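Uncharacterized conserved protein YjbQ/UPF0047 family, ortholog yugU B.subtilis (Clostridium acetobutylicum, PDB 1VMH) is of unknown function but belongs to the YjbQ/UPF0047 family and adopts the YjbQ-like fold, with three chains in the assembly. Local coordinates at residues E130-G133 with P134-R137; K22-N25 with D26-I30. One frame throughout, in Å; residues are numbered along the deposited sequence.

How the interactions relate
Interaction 1 (130-133 with 134-137) and interaction 2 (22-25 with 26-30) are two neighbouring connections, each leading from a strand of one antiparallel sheet into a strand of the other, with centres about 6 Å apart. The first is partly buried and ionic: Glu-130 and Arg-137 pair in the interior, while Asp-132 and Arg-135 pair nearer the surface. The second is a surface contact between neutral groups, in which the amide of Gln-28 reaches back to the backbone and a water bridges the bend. They meet where Thr-23 OG1 lies 2.7 Å from Glu-130 OE2, a probable hydrogen bond that ties the polar bend to the buried salt bridge.

Interaction 1 of 2, residues E130-G133 with P134-R137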
# COMPACT_ATOMS: atom_id res chain seq x y z
N GLU A 130 -3.85 -2.84 -14.32
CA GLU A 130 -4.69 -3.94 -14.73
C GLU A 130 -3.88 -5.21 -14.69
O GLU A 130 -2.82 -5.26 -15.33
CB GLU A 130 -5.21 -3.68 -16.14
CG GLU A 130 -5.96 -4.86 -16.77
CD GLU A 130 -7.26 -5.12 -16.06
OE1 GLU A 130 -7.24 -5.77 -15.00
OE2 GLU A 130 -8.32 -4.69 -16.56
N PHE A 131 -4.40 -6.25 -14.04
CA PHE A 131 -3.81 -7.58 -14.11
C PHE A 131 -4.67 -8.71 -14.72
O PHE A 131 -4.19 -9.85 -14.83
CB PHE A 131 -3.29 -7.99 -12.74
CG PHE A 131 -2.24 -7.04 -12.20
CD1 PHE A 131 -1.01 -6.91 -12.85
CD2 PHE A 131 -2.50 -6.26 -11.08
CE1 PHE A 131 -0.04 -6.04 -12.36
CE2 PHE A 131 -1.53 -5.38 -10.59
CZ PHE A 131 -0.33 -5.27 -11.22
N ASP A 132 -5.90 -8.39 -15.10
CA ASP A 132 -6.82 -9.36 -15.75
C ASP A 132 -7.67 -8.72 -16.83
O ASP A 132 -8.89 -8.86 -16.84
CB ASP A 132 -7.71 -10.04 -14.71
CG ASP A 132 -8.46 -11.25 -15.27
OD1 ASP A 132 -7.93 -11.94 -16.17
OD2 ASP A 132 -9.57 -11.50 -14.77
N GLY A 133 -7.02 -8.00 -17.74
CA GLY A 133 -7.74 -7.38 -18.85
C GLY A 133 -7.82 -8.34 -20.03
O GLY A 133 -7.31 -9.44 -19.96
N PRO A 134 -8.46 -7.90 -21.12
CA PRO A 134 -9.12 -6.61 -21.34
C PRO A 134 -10.52 -6.60 -20.73
O PRO A 134 -11.30 -7.56 -20.89
CB PRO A 134 -9.17 -6.52 -22.86
CG PRO A 134 -9.31 -7.91 -23.30
CD PRO A 134 -8.52 -8.75 -22.33
N ARG A 135 -10.85 -5.53 -20.03
CA ARG A 135 -12.11 -5.43 -19.33
C ARG A 135 -12.57 -3.98 -19.26
O ARG A 135 -11.79 -3.04 -19.40
CB ARG A 135 -11.98 -5.99 -17.91
CG ARG A 135 -11.88 -7.50 -17.82
CD ARG A 135 -11.80 -7.96 -16.38
NE ARG A 135 -11.66 -9.40 -16.24
CZ ARG A 135 -12.66 -10.27 -16.19
NH1 ARG A 135 -13.93 -9.87 -16.26
NH2 ARG A 135 -12.41 -11.57 -16.05
N ASP A 136 -13.87 -3.83 -19.08
CA ASP A 136 -14.46 -2.53 -18.76
C ASP A 136 -14.32 -2.34 -17.25
O ASP A 136 -14.87 -3.11 -16.46
CB ASP A 136 -15.92 -2.48 -19.20
CG ASP A 136 -16.07 -2.56 -20.72
OD1 ASP A 136 -15.43 -1.75 -21.43
OD2 ASP A 136 -16.81 -3.44 -21.19
N ARG A 137 -13.55 -1.32 -16.88
CA ARG A 137 -13.18 -1.05 -15.50
C ARG A 137 -13.66 0.33 -15.06
O ARG A 137 -14.00 1.18 -15.87
CB ARG A 137 -11.65 -1.11 -15.32
CG ARG A 137 -11.01 -2.43 -15.71
CD ARG A 137 -11.55 -3.64 -14.96
NE ARG A 137 -10.53 -4.66 -14.73
CZ ARG A 137 -10.67 -5.69 -13.89
NH1 ARG A 137 -11.83 -5.92 -13.29
NH2 ARG A 137 -9.66 -6.50 -13.67
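Arg-137 meets the carboxylate of Glu-130 side-on, presenting NE and NH2 to one oxygen each. The two flat groups are nearly coplanar, their planes 24° apart, and both bonds come in on the syn side of the carboxylate: Arg-137 NH2 lies 2.9 Å from Glu-130 OE1, and Arg-137 NE lies 2.9 Å from Glu-130 OE2. The NH2 bond is almost straight, at 171°. The side chains cross at about a right angle, yet bends at chi2 and chi3 of Arg-137 and at chi2 of Glu-130 set their flat ends nearly in one plane. Glu-130 OE1 also accepts the backbone N of Asp-132 at 2.9 Å, from above the carboxylate plane, while OE2 takes the hydroxyl of Thr-23; the buried carboxylate is thus gripped at both oxygens and its rotation fixed. Thr-58 OG1 is a further partner of Arg-137 NH2.

Arg-135 crosses one face of the Arg-137 guanidinium, its CD 3.5 Å above the centre. Its extended chain carries Arg-135 NH2 to 3.1 Å from Asp-132 OD2, a looser salt bridge with the planes 52° apart. Arg-135 NE sits 2.9 Å from Asp-132 O in a weak bond, in plane at the guanidinium edge. Asn-95 also bonds to Asp-132 OD2. Inside the inner pair lies the cis Gly-133–Pro-134 peptide. Two nested salt bridges thus span the loop from strand 124-130 of the three-stranded sheet to strand 136-143 of the five-stranded sheet of the YjbQ-like fold.

Interaction 2 of 2, residues K22-N25 with D26-I30; sequences KTSN and DDQFI
Gln-28 and the backbone of Ser-24 close a tight surface bend, a local side-chain-to-backbone contact in the connection between strands 18-22 and 28-31 of the YjbQ-like fold. These are edge strands of two different antiparallel sheets within the chain, so the bend carries the polypeptide from one sheet to the other. The side chain of Gln-28 stretches straight back across it: CG stands opposite the backbone N (chi1 -168°) and the chain stays extended beyond it, delivering the amide to the start of the bend. There Gln-28 OE1 accepts the N-H of Ser-24, with Ser-24 N 2.8 Å from Gln-28 OE1 and an N-H...O angle of 179°. The donor lies in the carbonyl plane, on a lone pair, at a C=O...N angle of 145°. A second, weak bond reaches the same oxygen from Asn-25 N, 3.5 Å from Gln-28 OE1, so two successive backbone N-H groups converge on one acceptor.

Thr-23 CG2 packs against Ile-30 CD1 at 3.9 Å, the two side chains crossing at about a right angle. The hydroxyl of Thr-23 serves the neighbouring turn instead, taken up by Glu-130 and by Arg-135 N. Backbone bonds between Gln-28 and Glu-130 and between Ile-30 and Phe-128 pair strand 28-31 with strand 124-130. The other end of the Gln-28 amide is held through water: Gln-28 NE2 donates to a water molecule at 3.1 Å, and that water in turn donates to Lys-22 O, its oxygen 2.6 Å from the carbonyl oxygen.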
# COMPACT_ATOMS: atom_id res chain seq x y z
N LYS A 22 -11.42 1.37 -20.35
CA LYS A 22 -11.40 0.14 -21.10
C LYS A 22 -9.94 -0.29 -21.18
O LYS A 22 -9.11 0.45 -21.71
CB LYS A 22 -11.95 0.37 -22.51
N THR A 23 -9.60 -1.42 -20.56
CA THR A 23 -8.24 -1.94 -20.61
C THR A 23 -8.12 -2.85 -21.83
O THR A 23 -9.12 -3.43 -22.27
CB THR A 23 -7.84 -2.65 -19.29
OG1 THR A 23 -8.62 -3.83 -19.08
CG2 THR A 23 -8.06 -1.66 -18.12
N SER A 24 -6.91 -2.98 -22.35
CA SER A 24 -6.71 -3.63 -23.65
C SER A 24 -5.72 -4.81 -23.69
O SER A 24 -5.64 -5.51 -24.70
CB SER A 24 -6.35 -2.57 -24.71
OG SER A 24 -5.20 -1.85 -24.34
N ASN A 25 -4.99 -5.05 -22.61
CA ASN A 25 -4.08 -6.21 -22.51
C ASN A 25 -4.36 -6.95 -21.20
O ASN A 25 -4.99 -6.39 -20.30
CB ASN A 25 -2.63 -5.74 -22.51
CG ASN A 25 -2.29 -4.93 -23.77
OD1 ASN A 25 -2.78 -5.23 -24.86
ND2 ASN A 25 -1.45 -3.90 -23.61
N ASP A 26 -3.84 -8.18 -21.05
CA ASP A 26 -4.06 -8.90 -19.80
C ASP A 26 -3.45 -8.14 -18.63
O ASP A 26 -4.08 -8.05 -17.59
CB ASP A 26 -3.59 -10.36 -19.80
CG ASP A 26 -2.14 -10.53 -20.13
OD1 ASP A 26 -1.62 -9.79 -20.99
OD2 ASP A 26 -1.52 -11.44 -19.53
N ASP A 27 -2.24 -7.60 -18.81
CA ASP A 27 -1.70 -6.66 -17.84
C ASP A 27 -1.34 -5.33 -18.49
O ASP A 27 -0.90 -5.29 -19.64
CB ASP A 27 -0.56 -7.25 -16.98
CG ASP A 27 0.62 -7.71 -17.77
OD1 ASP A 27 0.66 -7.57 -19.02
OD2 ASP A 27 1.56 -8.25 -17.14
N GLN A 28 -1.54 -4.24 -17.74
CA GLN A 28 -1.41 -2.92 -18.32
C GLN A 28 -1.34 -1.86 -17.23
O GLN A 28 -2.05 -1.96 -16.23
CB GLN A 28 -2.63 -2.64 -19.20
CG GLN A 28 -2.53 -1.43 -20.11
CD GLN A 28 -3.76 -1.21 -20.93
OE1 GLN A 28 -4.66 -2.02 -20.93
NE2 GLN A 28 -3.81 -0.10 -21.66
N PHE A 29 -0.47 -0.87 -17.40
CA PHE A 29 -0.45 0.32 -16.56
C PHE A 29 -1.12 1.42 -17.38
O PHE A 29 -0.70 1.72 -18.52
CB PHE A 29 0.96 0.79 -16.21
CG PHE A 29 1.54 0.19 -14.97
CD1 PHE A 29 1.33 -1.15 -14.64
CD2 PHE A 29 2.33 0.97 -14.13
CE1 PHE A 29 1.90 -1.68 -13.45
CE2 PHE A 29 2.91 0.44 -13.01
CZ PHE A 29 2.70 -0.86 -12.66
N ILE A 30 -2.14 2.04 -16.83
CA ILE A 30 -2.85 3.15 -17.48
C ILE A 30 -2.65 4.41 -16.62
O ILE A 30 -2.98 4.44 -15.43
CB ILE A 30 -4.36 2.85 -17.64
CG1 ILE A 30 -4.55 1.59 -18.51
CG2 ILE A 30 -5.04 4.07 -18.25
CD1 ILE A 30 -4.71 0.32 -17.74
O HOH W 1 -6.66 0.69 -22.67